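Local coordinates for protein dTDP-4-dehydrorhamnose reductase (Bacillus anthracis, PDB 3SC6) that probably catalyses the NADPH-dependent reduction of dTDP-4-dehydrorhamnose to dTDP-L-rhamnose, the closing step in making this activated sugar, at residues L206-C218 / H259-W273. Residues are numbered along the deposited sequence; the frame is centred on the assembly and turned at random.
Sequences LYGTYHVSNTGSC and HNMLRLNGFLQMPSW
Cys218 lays its thiol on one face of the Trp273 indole, SG 3.5 Å from the centroid of the six-membered ring, while its CB sits over the five-membered ring; a small, polarisable sulfur suits so flat a seat. The backbone sets CB there, and the torsion placing SG anti to the backbone N (chi1 -178°) carries the sulfur onward. At the far end the Tyr210 ring takes the Met261 methyl over one face, CE 4.3 Å from the centroid in a CH-pi contact, with SD farther above the same ring (5.4 Å) as a Met-aromatic partner, the doubly bent thioether allowing both. Oblique to that ring stand Leu262 CD2 and Phe267, whose CZ meets Leu206 CD1 at 3.6 Å. His259 presents its edge: ND1 donates to His211 O (3.0 Å) from above the carbonyl plane, and Ser213 CB lies in the plane of the imidazole. Strand 208-211 runs parallel to strand 148-157 in the large sheet of this Rossmann-type enzyme, so helix 260-264 and the loop after it pack against the sheet's margin. Beyond the strand, Thr215 and Ser272 form a single beta bridge: Thr215 N donates to Pro271 O (2.8 Å) and Trp273 N to Thr215 O (3.0 Å). Thr215 OG1 adds a bond to Met270 O (2.8 Å), within range of a short hydroxyl. Ser272 turns its hydroxyl to the N of Glu275, capping helix 273-283.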
# COMPACT_ATOMS: atom_id res chain seq x y z
N LEU A 206 15.15 12.71 2.39
CA LEU A 206 15.61 11.64 3.28
C LEU A 206 15.25 10.34 2.55
O LEU A 206 14.42 9.57 3.02
CB LEU A 206 14.83 11.71 4.60
CG LEU A 206 14.87 13.04 5.37
CD1 LEU A 206 13.94 13.02 6.56
CD2 LEU A 206 16.28 13.41 5.80
N TYR A 207 15.91 10.10 1.42
CA TYR A 207 15.63 8.91 0.62
C TYR A 207 15.94 7.61 1.35
O TYR A 207 16.73 7.58 2.28
CB TYR A 207 16.41 8.94 -0.69
CG TYR A 207 16.30 10.25 -1.44
CD1 TYR A 207 15.10 10.66 -2.00
CD2 TYR A 207 17.42 11.02 -1.67
CE1 TYR A 207 15.02 11.85 -2.70
CE2 TYR A 207 17.35 12.20 -2.38
CZ TYR A 207 16.14 12.62 -2.89
OH TYR A 207 16.07 13.79 -3.59
N GLY A 208 15.30 6.53 0.91
CA GLY A 208 15.51 5.23 1.51
C GLY A 208 14.26 4.38 1.51
O GLY A 208 13.29 4.69 0.81
N THR A 209 14.28 3.32 2.32
CA THR A 209 13.16 2.40 2.44
C THR A 209 12.48 2.67 3.78
O THR A 209 13.14 2.75 4.80
CB THR A 209 13.65 0.93 2.40
OG1 THR A 209 14.37 0.70 1.19
CG2 THR A 209 12.48 -0.01 2.48
N TYR A 210 11.15 2.80 3.76
CA TYR A 210 10.36 3.07 4.97
C TYR A 210 9.13 2.21 5.15
O TYR A 210 8.38 1.97 4.19
CB TYR A 210 9.84 4.50 4.91
CG TYR A 210 10.86 5.60 5.00
CD1 TYR A 210 11.11 6.23 6.20
CD2 TYR A 210 11.56 6.01 3.87
CE1 TYR A 210 12.02 7.25 6.29
CE2 TYR A 210 12.49 7.03 3.95
CZ TYR A 210 12.72 7.65 5.18
OH TYR A 210 13.63 8.66 5.28
N HIS A 211 8.90 1.75 6.38
CA HIS A 211 7.71 0.95 6.65
C HIS A 211 6.67 1.88 7.24
O HIS A 211 6.87 2.42 8.33
CB HIS A 211 7.94 -0.22 7.61
CG HIS A 211 8.90 -1.25 7.11
ND1 HIS A 211 9.56 -2.12 7.95
CD2 HIS A 211 9.37 -1.49 5.87
CE1 HIS A 211 10.34 -2.91 7.23
NE2 HIS A 211 10.26 -2.54 5.97
N VAL A 212 5.58 2.08 6.51
CA VAL A 212 4.51 2.96 6.97
C VAL A 212 3.21 2.18 7.12
O VAL A 212 2.65 1.68 6.14
CB VAL A 212 4.28 4.12 6.00
CG1 VAL A 212 3.15 5.01 6.50
CG2 VAL A 212 5.56 4.92 5.83
N SER A 213 2.75 2.07 8.36
CA SER A 213 1.53 1.35 8.69
C SER A 213 1.06 1.86 10.02
O SER A 213 1.81 2.52 10.72
CB SER A 213 1.81 -0.15 8.84
OG SER A 213 2.35 -0.70 7.66
N ASN A 214 -0.19 1.57 10.36
CA ASN A 214 -0.71 2.01 11.64
C ASN A 214 -0.09 1.14 12.72
O ASN A 214 0.26 -0.02 12.48
CB ASN A 214 -2.23 1.96 11.68
CG ASN A 214 -2.88 2.93 10.70
OD1 ASN A 214 -4.08 2.86 10.44
ND2 ASN A 214 -2.08 3.83 10.14
N THR A 215 0.07 1.73 13.91
CA THR A 215 0.66 1.04 15.06
C THR A 215 -0.19 -0.11 15.57
O THR A 215 -1.40 -0.14 15.38
CB THR A 215 0.85 2.04 16.22
OG1 THR A 215 1.70 3.11 15.79
CG2 THR A 215 1.46 1.36 17.44
N GLY A 216 0.47 -1.06 16.23
CA GLY A 216 -0.19 -2.23 16.81
C GLY A 216 -0.43 -3.40 15.88
O GLY A 216 -0.52 -3.25 14.67
N SER A 217 -0.52 -4.58 16.49
CA SER A 217 -0.77 -5.82 15.76
C SER A 217 -2.28 -6.00 15.80
O SER A 217 -2.96 -5.34 16.58
CB SER A 217 -0.06 -7.00 16.42
OG SER A 217 -0.54 -7.20 17.74
N CYS A 218 -2.80 -6.92 14.99
CA CYS A 218 -4.23 -7.15 14.96
C CYS A 218 -4.52 -8.48 14.25
O CYS A 218 -3.64 -9.31 14.11
CB CYS A 218 -4.86 -5.97 14.20
SG CYS A 218 -6.62 -5.95 14.05
N HIS A 259 8.87 0.13 12.90
CA HIS A 259 8.98 1.46 12.31
C HIS A 259 10.27 2.20 12.69
O HIS A 259 10.24 3.20 13.41
CB HIS A 259 7.74 2.27 12.70
CG HIS A 259 6.46 1.60 12.32
ND1 HIS A 259 5.88 1.73 11.08
CD2 HIS A 259 5.65 0.78 13.03
CE1 HIS A 259 4.77 1.02 11.03
NE2 HIS A 259 4.60 0.43 12.20
N ASN A 260 11.40 1.70 12.19
CA ASN A 260 12.70 2.30 12.47
C ASN A 260 12.97 3.58 11.69
O ASN A 260 13.11 4.65 12.28
CB ASN A 260 13.83 1.30 12.21
CG ASN A 260 13.75 0.07 13.10
OD1 ASN A 260 12.85 -0.05 13.94
ND2 ASN A 260 14.70 -0.84 12.94
N MET A 261 13.05 3.48 10.36
CA MET A 261 13.31 4.66 9.52
C MET A 261 12.51 5.90 9.90
O MET A 261 13.08 6.99 9.95
CB MET A 261 13.17 4.32 8.03
CG MET A 261 14.24 3.36 7.50
SD MET A 261 15.92 4.04 7.47
CE MET A 261 15.70 5.39 6.31
N LEU A 262 11.21 5.76 10.16
CA LEU A 262 10.40 6.92 10.55
C LEU A 262 10.93 7.50 11.85
O LEU A 262 11.12 8.71 11.98
CB LEU A 262 8.92 6.56 10.73
CG LEU A 262 8.12 6.13 9.51
CD1 LEU A 262 6.72 5.70 9.94
CD2 LEU A 262 8.05 7.26 8.49
N ARG A 263 11.15 6.63 12.82
CA ARG A 263 11.66 7.03 14.13
C ARG A 263 13.11 7.52 14.08
O ARG A 263 13.49 8.39 14.86
CB ARG A 263 11.45 5.88 15.11
CG ARG A 263 12.08 6.02 16.49
CD ARG A 263 11.59 4.86 17.37
NE ARG A 263 11.76 3.57 16.70
CZ ARG A 263 12.84 2.80 16.75
NH1 ARG A 263 12.86 1.64 16.10
NH2 ARG A 263 13.90 3.17 17.46
N LEU A 264 13.91 6.97 13.17
CA LEU A 264 15.31 7.39 13.04
C LEU A 264 15.44 8.70 12.24
O LEU A 264 16.48 9.34 12.28
CB LEU A 264 16.16 6.30 12.38
CG LEU A 264 16.32 4.95 13.09
CD1 LEU A 264 17.11 3.98 12.22
CD2 LEU A 264 17.00 5.13 14.45
N ASN A 265 14.38 9.07 11.51
CA ASN A 265 14.40 10.30 10.72
C ASN A 265 13.56 11.42 11.32
O ASN A 265 13.09 12.31 10.62
CB ASN A 265 13.96 10.03 9.28
CG ASN A 265 14.89 9.08 8.56
OD1 ASN A 265 15.84 8.56 9.14
ND2 ASN A 265 14.63 8.85 7.29
N GLY A 266 13.35 11.37 12.64
CA GLY A 266 12.58 12.39 13.34
C GLY A 266 11.08 12.43 13.14
O GLY A 266 10.40 13.23 13.79
N PHE A 267 10.53 11.60 12.26
CA PHE A 267 9.09 11.60 12.04
C PHE A 267 8.38 11.01 13.25
O PHE A 267 8.93 10.16 13.94
CB PHE A 267 8.70 10.78 10.81
CG PHE A 267 9.32 11.26 9.53
CD1 PHE A 267 10.47 10.66 9.04
CD2 PHE A 267 8.76 12.30 8.82
CE1 PHE A 267 11.04 11.09 7.85
CE2 PHE A 267 9.33 12.74 7.64
CZ PHE A 267 10.47 12.13 7.16
N LEU A 268 7.15 11.46 13.50
CA LEU A 268 6.37 10.94 14.62
C LEU A 268 5.75 9.60 14.23
O LEU A 268 5.63 9.28 13.04
CB LEU A 268 5.27 11.92 15.05
CG LEU A 268 5.72 13.29 15.57
CD1 LEU A 268 4.50 14.14 15.90
CD2 LEU A 268 6.62 13.14 16.80
N GLN A 269 5.37 8.83 15.23
CA GLN A 269 4.77 7.52 15.00
C GLN A 269 3.37 7.62 14.41
O GLN A 269 2.64 8.57 14.67
CB GLN A 269 4.71 6.71 16.30
CG GLN A 269 6.08 6.42 16.92
CD GLN A 269 5.98 5.61 18.20
OE1 GLN A 269 4.89 5.24 18.64
NE2 GLN A 269 7.13 5.32 18.80
N MET A 270 3.03 6.62 13.60
CA MET A 270 1.73 6.54 12.97
C MET A 270 0.68 6.26 14.04
O MET A 270 1.02 5.76 15.11
CB MET A 270 1.71 5.36 11.98
CG MET A 270 2.66 5.48 10.80
SD MET A 270 2.20 6.77 9.64
CE MET A 270 0.60 6.17 9.10
N PRO A 271 -0.58 6.60 13.76
CA PRO A 271 -1.61 6.32 14.75
C PRO A 271 -1.84 4.81 14.80
O PRO A 271 -1.37 4.09 13.91
CB PRO A 271 -2.85 7.02 14.20
CG PRO A 271 -2.35 7.98 13.17
CD PRO A 271 -1.10 7.39 12.63
N SER A 272 -2.53 4.33 15.83
CA SER A 272 -2.80 2.90 15.95
C SER A 272 -3.86 2.53 14.91
O SER A 272 -4.62 3.39 14.47
CB SER A 272 -3.30 2.57 17.35
OG SER A 272 -4.49 3.27 17.63
N TRP A 273 -3.89 1.26 14.51
CA TRP A 273 -4.87 0.81 13.52
C TRP A 273 -6.26 1.07 14.07
O TRP A 273 -7.19 1.39 13.33
CB TRP A 273 -4.70 -0.69 13.23
CG TRP A 273 -4.91 -1.59 14.42
CD1 TRP A 273 -3.97 -2.04 15.29
CD2 TRP A 273 -6.16 -2.13 14.87
NE1 TRP A 273 -4.55 -2.83 16.25
CE2 TRP A 273 -5.89 -2.90 16.01
CE3 TRP A 273 -7.48 -2.03 14.41
CZ2 TRP A 273 -6.89 -3.58 16.70
CZ3 TRP A 273 -8.47 -2.71 15.10
CH2 TRP A 273 -8.17 -3.47 16.23
O HOH W 1 9.54 3.04 9.25
O HOH W 2 -6.45 1.45 10.55